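Local atomic coordinates of glucose-6-phosphate isomerase (Thermus thermophilus, PDB entry 1ZZG), a protein that probably catalyses the reversible isomerisation of glucose 6-phosphate to fructose 6-phosphate, a step shared by glycolysis and gluconeogenesis. Residues L46-T50 against L210-R214; Y250-L254 against L366-S370; L236-R240 against L388-W392; L23-R27 against A220-L224. All coordinates share one frame; numbering follows the deposited sequence.

Interaction 1 of 4, residues L46-T50 against L210-R214; sequences LPEDT and LMGAR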
loop_
_atom_site.group_PDB
_atom_site.type_symbol
_atom_site.label_atom_id
_atom_site.label_comp_id
_atom_site.label_asym_id
_atom_site.label_seq_id
_atom_site.Cartn_x
_atom_site.Cartn_y
_atom_site.Cartn_z
ATOM N N LEU A 46 21.760 7.986 15.398
ATOM C CA LEU A 46 20.476 8.137 16.075
ATOM C C LEU A 46 20.233 7.120 17.194
ATOM O O LEU A 46 19.662 7.461 18.229
ATOM C CB LEU A 46 19.329 8.068 15.063
ATOM C CG LEU A 46 19.245 9.225 14.068
ATOM C CD1 LEU A 46 18.131 8.944 13.066
ATOM C CD2 LEU A 46 18.984 10.535 14.806
ATOM N N PRO A 47 20.662 5.859 17.007
ATOM C CA PRO A 47 20.443 4.857 18.060
ATOM C C PRO A 47 21.199 5.162 19.356
ATOM O O PRO A 47 20.843 4.657 20.423
ATOM C CB PRO A 47 20.927 3.555 17.415
ATOM C CG PRO A 47 20.757 3.807 15.930
ATOM C CD PRO A 47 21.235 5.232 15.802
ATOM N N GLU A 48 22.240 5.985 19.264
ATOM C CA GLU A 48 23.033 6.321 20.439
ATOM C C GLU A 48 22.647 7.647 21.093
ATOM O O GLU A 48 23.325 8.118 22.003
ATOM C CB GLU A 48 24.522 6.316 20.081
ATOM C CG GLU A 48 25.051 4.928 19.735
ATOM C CD GLU A 48 25.240 4.029 20.956
ATOM O OE1 GLU A 48 24.675 4.324 22.030
ATOM O OE2 GLU A 48 25.955 3.011 20.838
ATOM N N ASP A 49 21.555 8.246 20.637
ATOM C CA ASP A 49 21.103 9.498 21.229
ATOM C C ASP A 49 20.183 9.147 22.399
ATOM O O ASP A 49 18.975 9.004 22.223
ATOM C CB ASP A 49 20.343 10.336 20.196
ATOM C CG ASP A 49 19.938 11.698 20.735
ATOM O OD1 ASP A 49 19.758 11.824 21.969
ATOM O OD2 ASP A 49 19.786 12.639 19.930
ATOM N N THR A 50 20.752 8.998 23.590
ATOM C CA THR A 50 19.954 8.649 24.767
ATOM C C THR A 50 19.476 9.869 25.538
ATOM O O THR A 50 19.147 9.779 26.721
ATOM C CB THR A 50 20.739 7.742 25.737
ATOM O OG1 THR A 50 22.096 8.192 25.823
ATOM C CG2 THR A 50 20.701 6.299 25.269
ATOM N N LEU A 210 15.441 1.884 19.753
ATOM C CA LEU A 210 16.822 2.316 19.526
ATOM C C LEU A 210 17.840 1.226 19.880
ATOM O O LEU A 210 18.895 1.125 19.249
ATOM C CB LEU A 210 17.117 3.611 20.303
ATOM C CG LEU A 210 16.204 4.811 19.982
ATOM C CD1 LEU A 210 16.671 6.037 20.752
ATOM C CD2 LEU A 210 16.210 5.100 18.481
ATOM N N MET A 211 17.520 0.411 20.880
ATOM C CA MET A 211 18.403 -0.685 21.274
ATOM C C MET A 211 18.525 -1.666 20.109
ATOM O O MET A 211 19.610 -2.140 19.793
ATOM C CB MET A 211 17.832 -1.426 22.477
ATOM C CG MET A 211 17.809 -0.627 23.764
ATOM S SD MET A 211 16.975 -1.577 25.048
ATOM C CE MET A 211 17.799 -3.203 24.824
ATOM N N GLY A 212 17.396 -1.978 19.482
ATOM C CA GLY A 212 17.412 -2.889 18.351
ATOM C C GLY A 212 18.218 -2.308 17.206
ATOM O O GLY A 212 18.952 -3.030 16.529
ATOM N N ALA A 213 18.090 -1.001 16.981
ATOM C CA ALA A 213 18.838 -0.355 15.905
ATOM C C ALA A 213 20.339 -0.430 16.224
ATOM O O ALA A 213 21.169 -0.608 15.326
ATOM C CB ALA A 213 18.392 1.107 15.740
ATOM N N ARG A 214 20.680 -0.300 17.503
ATOM C CA ARG A 214 22.076 -0.383 17.941
ATOM C C ARG A 214 22.623 -1.775 17.594
ATOM O O ARG A 214 23.770 -1.913 17.171
ATOM C CB ARG A 214 22.167 -0.151 19.452
ATOM C CG ARG A 214 23.576 0.081 19.993
ATOM C CD ARG A 214 23.506 0.473 21.468
ATOM N NE ARG A 214 22.458 1.466 21.678
ATOM C CZ ARG A 214 21.749 1.588 22.795
ATOM N NH1 ARG A 214 21.978 0.779 23.819
ATOM N NH2 ARG A 214 20.788 2.499 22.875
#

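Interaction 2 of 4, residues Y250-L254 against L366-S370; sequences YSERL and LPEVS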
loop_
_atom_site.group_PDB
_atom_site.type_symbol
_atom_site.label_atom_id
_atom_site.label_comp_id
_atom_site.label_asym_id
_atom_site.label_seq_id
_atom_site.Cartn_x
_atom_site.Cartn_y
_atom_site.Cartn_z
ATOM N N TYR A 250 5.164 -10.685 6.272
ATOM C CA TYR A 250 4.085 -11.505 6.805
ATOM C C TYR A 250 3.614 -11.020 8.164
ATOM O O TYR A 250 3.866 -11.657 9.187
ATOM C CB TYR A 250 4.514 -12.972 6.905
ATOM C CG TYR A 250 4.194 -13.732 5.649
ATOM C CD1 TYR A 250 4.963 -13.573 4.498
ATOM C CD2 TYR A 250 3.059 -14.544 5.580
ATOM C CE1 TYR A 250 4.607 -14.197 3.305
ATOM C CE2 TYR A 250 2.693 -15.171 4.391
ATOM C CZ TYR A 250 3.468 -14.991 3.261
ATOM O OH TYR A 250 3.087 -15.588 2.080
ATOM N N SER A 251 2.923 -9.888 8.152
ATOM C CA SER A 251 2.392 -9.272 9.359
ATOM C C SER A 251 1.443 -8.156 8.956
ATOM O O SER A 251 1.646 -7.502 7.935
ATOM C CB SER A 251 3.528 -8.688 10.204
ATOM O OG SER A 251 3.020 -7.965 11.316
ATOM N N GLU A 252 0.392 -7.955 9.746
ATOM C CA GLU A 252 -0.551 -6.881 9.465
ATOM C C GLU A 252 -0.114 -5.665 10.288
ATOM O O GLU A 252 -0.266 -4.521 9.855
ATOM C CB GLU A 252 -1.979 -7.305 9.831
ATOM C CG GLU A 252 -3.045 -6.228 9.618
ATOM C CD GLU A 252 -3.246 -5.824 8.154
ATOM O OE1 GLU A 252 -2.743 -6.515 7.238
ATOM O OE2 GLU A 252 -3.931 -4.803 7.920
ATOM N N ARG A 253 0.435 -5.912 11.473
ATOM C CA ARG A 253 0.910 -4.821 12.324
ATOM C C ARG A 253 1.982 -4.024 11.570
ATOM O O ARG A 253 2.101 -2.806 11.738
ATOM C CB ARG A 253 1.496 -5.377 13.626
ATOM C CG ARG A 253 0.477 -6.072 14.523
ATOM C CD ARG A 253 1.180 -6.716 15.699
ATOM N NE ARG A 253 1.914 -5.722 16.473
ATOM C CZ ARG A 253 2.924 -6.001 17.286
ATOM N NH1 ARG A 253 3.328 -7.257 17.428
ATOM N NH2 ARG A 253 3.524 -5.026 17.962
ATOM N N LEU A 254 2.749 -4.722 10.739
ATOM C CA LEU A 254 3.803 -4.099 9.938
ATOM C C LEU A 254 3.337 -3.816 8.507
ATOM O O LEU A 254 4.154 -3.743 7.593
ATOM C CB LEU A 254 5.031 -5.008 9.875
ATOM C CG LEU A 254 5.901 -5.190 11.119
ATOM C CD1 LEU A 254 7.036 -6.150 10.789
ATOM C CD2 LEU A 254 6.462 -3.843 11.569
ATOM N N LEU A 366 12.328 -12.573 12.044
ATOM C CA LEU A 366 12.283 -11.713 13.217
ATOM C C LEU A 366 11.772 -12.593 14.349
ATOM O O LEU A 366 10.852 -13.384 14.157
ATOM C CB LEU A 366 11.289 -10.562 13.023
ATOM C CG LEU A 366 11.704 -9.282 12.302
ATOM C CD1 LEU A 366 12.390 -9.607 10.991
ATOM C CD2 LEU A 366 10.458 -8.434 12.074
ATOM N N PRO A 367 12.363 -12.473 15.545
ATOM C CA PRO A 367 11.884 -13.308 16.651
ATOM C C PRO A 367 10.390 -13.078 16.893
ATOM O O PRO A 367 9.650 -13.998 17.224
ATOM C CB PRO A 367 12.742 -12.845 17.821
ATOM C CG PRO A 367 14.052 -12.514 17.148
ATOM C CD PRO A 367 13.606 -11.766 15.906
ATOM N N GLU A 368 9.963 -11.835 16.716
ATOM C CA GLU A 368 8.568 -11.451 16.890
ATOM C C GLU A 368 8.474 -10.003 16.431
ATOM O O GLU A 368 9.500 -9.366 16.207
ATOM C CB GLU A 368 8.151 -11.564 18.365
ATOM C CG GLU A 368 8.722 -10.494 19.302
ATOM C CD GLU A 368 10.207 -10.653 19.576
ATOM O OE1 GLU A 368 10.607 -11.714 20.102
ATOM O OE2 GLU A 368 10.980 -9.711 19.276
ATOM N N VAL A 369 7.258 -9.489 16.272
ATOM C CA VAL A 369 7.097 -8.100 15.862
ATOM C C VAL A 369 7.120 -7.238 17.118
ATOM O O VAL A 369 6.107 -7.084 17.802
ATOM C CB VAL A 369 5.772 -7.866 15.101
ATOM C CG1 VAL A 369 5.658 -6.393 14.700
ATOM C CG2 VAL A 369 5.724 -8.754 13.860
ATOM N N SER A 370 8.298 -6.693 17.416
ATOM C CA SER A 370 8.501 -5.846 18.587
ATOM C C SER A 370 9.376 -4.648 18.227
ATOM O O SER A 370 10.078 -4.665 17.213
ATOM C CB SER A 370 9.187 -6.647 19.695
ATOM O OG SER A 370 10.444 -7.148 19.261
#

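Interaction 3 of 4, residues L236-R240 against L388-W392; sequences LHLHR and LGELW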
loop_
_atom_site.group_PDB
_atom_site.type_symbol
_atom_site.label_atom_id
_atom_site.label_comp_id
_atom_site.label_asym_id
_atom_site.label_seq_id
_atom_site.Cartn_x
_atom_site.Cartn_y
_atom_site.Cartn_z
ATOM N N LEU A 236 21.107 -8.413 -3.023
ATOM C CA LEU A 236 20.524 -7.449 -3.949
ATOM C C LEU A 236 21.523 -7.113 -5.061
ATOM O O LEU A 236 21.145 -6.956 -6.223
ATOM C CB LEU A 236 20.101 -6.168 -3.217
ATOM C CG LEU A 236 18.747 -6.182 -2.491
ATOM C CD1 LEU A 236 18.807 -7.072 -1.252
ATOM C CD2 LEU A 236 18.376 -4.757 -2.095
ATOM N N HIS A 237 22.802 -7.017 -4.703
ATOM C CA HIS A 237 23.838 -6.695 -5.682
ATOM C C HIS A 237 23.967 -7.754 -6.776
ATOM O O HIS A 237 24.138 -7.426 -7.952
ATOM C CB HIS A 237 25.198 -6.530 -5.003
ATOM C CG HIS A 237 26.297 -6.178 -5.956
ATOM N ND1 HIS A 237 26.250 -5.058 -6.757
ATOM C CD2 HIS A 237 27.460 -6.806 -6.254
ATOM C CE1 HIS A 237 27.337 -5.011 -7.508
ATOM N NE2 HIS A 237 28.087 -6.059 -7.222
ATOM N N LEU A 238 23.887 -9.021 -6.381
ATOM C CA LEU A 238 23.998 -10.131 -7.326
ATOM C C LEU A 238 22.795 -10.204 -8.278
ATOM O O LEU A 238 22.821 -10.930 -9.271
ATOM C CB LEU A 238 24.151 -11.452 -6.567
ATOM C CG LEU A 238 25.401 -11.596 -5.690
ATOM C CD1 LEU A 238 25.341 -12.908 -4.943
ATOM C CD2 LEU A 238 26.660 -11.520 -6.544
ATOM N N HIS A 239 21.746 -9.448 -7.971
ATOM C CA HIS A 239 20.563 -9.421 -8.815
ATOM C C HIS A 239 20.273 -7.991 -9.243
ATOM O O HIS A 239 19.142 -7.651 -9.581
ATOM C CB HIS A 239 19.355 -9.993 -8.074
ATOM C CG HIS A 239 19.528 -11.415 -7.638
ATOM N ND1 HIS A 239 20.169 -11.763 -6.469
ATOM C CD2 HIS A 239 19.157 -12.579 -8.225
ATOM C CE1 HIS A 239 20.186 -13.080 -6.354
ATOM N NE2 HIS A 239 19.578 -13.599 -7.407
ATOM N N ARG A 240 21.308 -7.157 -9.243
ATOM C CA ARG A 240 21.164 -5.741 -9.600
ATOM C C ARG A 240 20.628 -5.504 -11.011
ATOM O O ARG A 240 20.151 -4.417 -11.331
ATOM C CB ARG A 240 22.514 -5.036 -9.446
ATOM C CG ARG A 240 23.578 -5.531 -10.420
ATOM C CD ARG A 240 24.858 -4.700 -10.351
ATOM N NE ARG A 240 24.611 -3.281 -10.604
ATOM C CZ ARG A 240 25.564 -2.354 -10.661
ATOM N NH1 ARG A 240 26.834 -2.697 -10.487
ATOM N NH2 ARG A 240 25.249 -1.084 -10.876
ATOM N N LEU A 388 24.918 -0.702 -0.537
ATOM C CA LEU A 388 24.597 -0.796 -1.957
ATOM C C LEU A 388 24.947 0.503 -2.684
ATOM O O LEU A 388 25.279 0.495 -3.872
ATOM C CB LEU A 388 23.113 -1.123 -2.149
ATOM C CG LEU A 388 22.776 -2.599 -1.945
ATOM C CD1 LEU A 388 21.264 -2.819 -1.951
ATOM C CD2 LEU A 388 23.451 -3.400 -3.052
ATOM N N GLY A 389 24.875 1.622 -1.973
ATOM C CA GLY A 389 25.223 2.892 -2.592
ATOM C C GLY A 389 26.673 2.857 -3.048
ATOM O O GLY A 389 27.028 3.421 -4.088
ATOM N N GLU A 390 27.518 2.188 -2.266
ATOM C CA GLU A 390 28.931 2.067 -2.600
ATOM C C GLU A 390 29.139 1.031 -3.703
ATOM O O GLU A 390 29.892 1.264 -4.649
ATOM C CB GLU A 390 29.744 1.658 -1.362
ATOM C CG GLU A 390 29.740 2.678 -0.223
ATOM C CD GLU A 390 30.151 4.072 -0.675
ATOM O OE1 GLU A 390 30.869 4.182 -1.693
ATOM O OE2 GLU A 390 29.769 5.057 -0.005
ATOM N N LEU A 391 28.477 -0.116 -3.576
ATOM C CA LEU A 391 28.602 -1.176 -4.571
ATOM C C LEU A 391 28.141 -0.737 -5.955
ATOM O O LEU A 391 28.685 -1.186 -6.961
ATOM C CB LEU A 391 27.809 -2.412 -4.137
ATOM C CG LEU A 391 28.328 -3.172 -2.913
ATOM C CD1 LEU A 391 27.297 -4.197 -2.481
ATOM C CD2 LEU A 391 29.656 -3.853 -3.242
ATOM N N TRP A 392 27.140 0.139 -6.012
ATOM C CA TRP A 392 26.628 0.609 -7.296
ATOM C C TRP A 392 27.177 1.975 -7.694
ATOM O O TRP A 392 26.775 2.544 -8.708
ATOM C CB TRP A 392 25.094 0.643 -7.286
ATOM C CG TRP A 392 24.465 -0.714 -7.145
ATOM C CD1 TRP A 392 25.111 -1.918 -7.085
ATOM C CD2 TRP A 392 23.067 -1.002 -6.998
ATOM N NE1 TRP A 392 24.203 -2.935 -6.904
ATOM C CE2 TRP A 392 22.941 -2.402 -6.845
ATOM C CE3 TRP A 392 21.910 -0.214 -6.978
ATOM C CZ2 TRP A 392 21.700 -3.034 -6.671
ATOM C CZ3 TRP A 392 20.673 -0.839 -6.805
ATOM C CH2 TRP A 392 20.581 -2.238 -6.653
HETATM O O HOH W 1 26.862 1.157 -11.010
#

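Interaction 4 of 4, residues L23-R27 against A220-L224; sequences LEEAR and ALAPL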
loop_
_atom_site.group_PDB
_atom_site.type_symbol
_atom_site.label_atom_id
_atom_site.label_comp_id
_atom_site.label_asym_id
_atom_site.label_seq_id
_atom_site.Cartn_x
_atom_site.Cartn_y
_atom_site.Cartn_z
ATOM N N LEU A 23 32.866 -6.545 -0.801
ATOM C CA LEU A 23 31.983 -6.107 0.275
ATOM C C LEU A 23 32.770 -5.335 1.343
ATOM O O LEU A 23 32.300 -4.310 1.847
ATOM C CB LEU A 23 31.277 -7.316 0.907
ATOM C CG LEU A 23 30.301 -8.102 0.019
ATOM C CD1 LEU A 23 29.848 -9.367 0.728
ATOM C CD2 LEU A 23 29.103 -7.230 -0.324
ATOM N N GLU A 24 33.964 -5.822 1.682
ATOM C CA GLU A 24 34.804 -5.165 2.687
ATOM C C GLU A 24 35.152 -3.743 2.253
ATOM O O GLU A 24 35.146 -2.816 3.065
ATOM C CB GLU A 24 36.102 -5.947 2.911
ATOM C CG GLU A 24 35.934 -7.369 3.428
ATOM C CD GLU A 24 35.484 -7.434 4.872
ATOM O OE1 GLU A 24 35.381 -6.372 5.529
ATOM O OE2 GLU A 24 35.240 -8.560 5.353
ATOM N N GLU A 25 35.455 -3.580 0.969
ATOM C CA GLU A 25 35.807 -2.272 0.425
ATOM C C GLU A 25 34.589 -1.346 0.406
ATOM O O GLU A 25 34.702 -0.153 0.688
ATOM C CB GLU A 25 36.388 -2.435 -0.985
ATOM C CG GLU A 25 36.682 -1.143 -1.730
ATOM C CD GLU A 25 37.600 -0.202 -0.965
ATOM O OE1 GLU A 25 38.245 -0.648 0.008
ATOM O OE2 GLU A 25 37.680 0.987 -1.350
ATOM N N ALA A 26 33.421 -1.897 0.086
ATOM C CA ALA A 26 32.203 -1.094 0.067
ATOM C C ALA A 26 31.981 -0.531 1.475
ATOM O O ALA A 26 31.686 0.657 1.642
ATOM C CB ALA A 26 31.010 -1.953 -0.363
ATOM N N ARG A 27 32.143 -1.384 2.486
ATOM C CA ARG A 27 31.971 -0.952 3.874
ATOM C C ARG A 27 33.011 0.101 4.275
ATOM O O ARG A 27 32.674 1.113 4.901
ATOM C CB ARG A 27 32.046 -2.154 4.831
ATOM C CG ARG A 27 32.118 -1.757 6.304
ATOM C CD ARG A 27 31.757 -2.910 7.249
ATOM N NE ARG A 27 32.708 -4.023 7.200
ATOM C CZ ARG A 27 32.576 -5.143 7.906
ATOM N NH1 ARG A 27 31.533 -5.302 8.716
ATOM N NH2 ARG A 27 33.480 -6.109 7.799
ATOM N N ALA A 220 26.544 -4.381 11.366
ATOM C CA ALA A 220 27.145 -3.664 10.246
ATOM C C ALA A 220 28.669 -3.610 10.362
ATOM O O ALA A 220 29.370 -3.522 9.353
ATOM C CB ALA A 220 26.580 -2.249 10.158
ATOM N N LEU A 221 29.175 -3.663 11.591
ATOM C CA LEU A 221 30.616 -3.614 11.834
ATOM C C LEU A 221 31.233 -4.979 12.141
ATOM O O LEU A 221 32.441 -5.087 12.340
ATOM C CB LEU A 221 30.908 -2.656 12.995
ATOM C CG LEU A 221 31.240 -1.193 12.675
ATOM C CD1 LEU A 221 32.671 -1.097 12.177
ATOM C CD2 LEU A 221 30.266 -0.642 11.653
ATOM N N ALA A 222 30.408 -6.020 12.163
ATOM C CA ALA A 222 30.884 -7.364 12.470
ATOM C C ALA A 222 31.649 -8.056 11.338
ATOM O O ALA A 222 31.633 -7.607 10.187
ATOM C CB ALA A 222 29.701 -8.235 12.893
ATOM N N PRO A 223 32.348 -9.164 11.664
ATOM C CA PRO A 223 33.101 -9.907 10.653
ATOM C C PRO A 223 32.092 -10.264 9.561
ATOM O O PRO A 223 30.909 -10.459 9.859
ATOM C CB PRO A 223 33.574 -11.143 11.415
ATOM C CG PRO A 223 33.745 -10.643 12.797
ATOM C CD PRO A 223 32.515 -9.777 12.993
ATOM N N LEU A 224 32.559 -10.349 8.319
ATOM C CA LEU A 224 31.697 -10.650 7.177
ATOM C C LEU A 224 30.634 -11.720 7.438
ATOM O O LEU A 224 29.453 -11.508 7.158
ATOM C CB LEU A 224 32.546 -11.063 5.971
ATOM C CG LEU A 224 31.773 -11.309 4.668
ATOM C CD1 LEU A 224 31.090 -10.025 4.214
ATOM C CD2 LEU A 224 32.727 -11.805 3.596
HETATM O O HOH W 2 35.062 -9.154 7.896
#

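Interaction 1 of 4, residues L46-T50 against L210-R214
P47 and R214 meet where a short 3-10 segment, 46-48, lies against helix 206-221 of the phosphoglucose isomerase fold. The proline ring rests against the helix: its CG sits 3.6 Å from A213 CB, and its CB rests near the carbonyl oxygen of L210. Q379 of helix 371-391 touches both P47 and A213. R214 can be followed outward from the helix. Its CB lies 4.4 Å from P47 CB. With CG anti to the backbone N (chi1 -168°), the chain then runs past the E48 carboxylate, CD lying 3.6 Å from E48 OE2. A bend at chi3 turns the head back toward the loop. E48 OE1 stands over a face of the guanidinium, 3.6 Å from R214 NE, so this long salt bridge works by charge alone, with no N-H aimed at the oxygen. The two groups lie nearly parallel, their planes 12° apart. M211 CA lies over the centre of the opposite face. L210 CD1 lies near the carbonyl oxygens of L46 and D49. The directed bond is made at the guanidinium edge, where R214 NH2 donates to the carbonyl oxygen of P47 at 3.3 Å and 162°.

Interaction 2 of 4, residues Y250-L254 against L366-S370
V369, in the loop after strand 360-366, packs against S251, R253 and L254, in the loop after strand 244-249. The tight part centres on the two methyls of V369. Because CG1 stands anti to the backbone N (chi1 180°) and CG2 anti to the carbonyl carbon, they spread to different partners. CG1 meets L254 tip to tip, 3.8 Å from L254 CG, and also lies over one face of the R253 guanidinium, offset toward its rim. V369 CG2 goes to S251 OG at 3.8 Å. V374 of helix 371-391 packs on both L254 and V369, which helps bury the pair. R253 runs past V369 in the opposite direction and bends at chi3, so that R253 NH1 comes 2.8 Å from the carbonyl oxygen of V369; at 129° this hydrogen bond is weak. The R253 head is also held by NH2 bonding to the carbonyl oxygen of A87. The loose part lies at the other leucine, where L254 CD1 and L366 CD2 barely touch, at 4.3 Å. E102 of the second subunit takes a hydrogen bond from S251 OG and two more from the backbone N atoms of E252 and R253, so the contact also borders the dimer interface. It thus joins two loops that follow parallel strands of the mixed sheet and lead into helices, a strand-to-helix connection characteristic of the alpha-beta-alpha sandwich of SIS domains.

Interaction 3 of 4, residues L236-R240 against L388-W392
R240 lays its guanidinium flat on the indole of W392, the planes 11° apart and the centres 4.0 Å. The stack is also a cation-pi pair, with CZ over the five-membered ring. R240 gets there by setting CG between its backbone N and carbonyl carbon (chi1 65°) and bending at chi3, which folds the chain back over the ring and leaves CB 3.5 Å from W392 CZ2. On the opposite face of the indole sits L388 CD2, offset toward the rim, so the ring is clamped between charge and methyl. The edge is used as well: W392 NE1 donates to H237 ND1 at 3.0 Å. The nitrogens lie almost exactly in both ring planes, yet the N-H points at 135°, a bent bond, and the rings meet rim to rim. L391 covers one face of the H237 ring with its CB. Deeper in, L236 CD2 and L388 CD1 press together at 3.5 Å, closer than usual for carbons. A water accepts from R240 NH2 and donates to the carbonyl oxygen of W392, closing a bridge around the stack. A leucine in place of W392 would probably leave H237 ND1 without its donor and the R240 guanidinium free to swing off its platform. L269 of helix 257-269 packs on both L388 and W392. The contact is a junction of two helix C-terminal ends, those of 228-238 and 371-391, locked by an arginine-tryptophan stack, with the W392 side chain about 12 Å from that of E267, the predicted proton donor of the isomerase site.

Interaction 4 of 4, residues L23-R27 against A220-L224
The C-terminal end of helix 206-221 and the turn that follows are gripped through their carbonyls by an arginine of helix 20-32. R27 is that arginine. Its CG lies anti to the backbone N (chi1 170°) and the chain bends at chi3, carrying the guanidinium edge-on to the turn. NH1 donates to two carbonyl oxygens: to A222 O at 2.7 Å, nearly straight at 168°, and to A220 O at 2.9 Å. Both acceptors lie in the guanidinium plane, although the A220 bond arrives well above the plane of its own carbonyl. NH2 adds a weak bond to A222 O and, on its other side, a salt bridge to E24 OE1 at 3.0 Å, one turn back on the same helix. E24 OE2 accepts from a water that in turn accepts from L224 N, so the glutamate reaches the turn through solvent. L23 CD1 meets L224 CD1 at 3.8 Å, the two leucines crossing at about a right angle, with L16 of helix 12-18 and L230 and L234 of helix 228-238 nearby. A methionine in place of R27 would probably leave the A220 and A222 carbonyls without these donors and E24 without its charge partner. The positive guanidinium, set against a helix C-terminus and a carboxylate, is likely to be favoured electrostatically by both.

Overall arrangement
Interaction 2 is the buried one, all its touching residues enclosed, and it is also the contact reached by the second subunit; interactions 1, 3 and 4 are partly buried and lie farther from the chain's centre. Interactions 1 and 4 both use helix 206-221, the first in its body and the second at its end. Interactions 3 and 4 are neighbours, centres 14 Å apart, and touch where L391 and E390 pack on A26 and L391 on L23. The arginines of interactions 1 and 4 bond to carbonyls beside a carboxylate, that of interaction 3 stacks on an indole, and that of interaction 2 adds one weak bond to methyl packing.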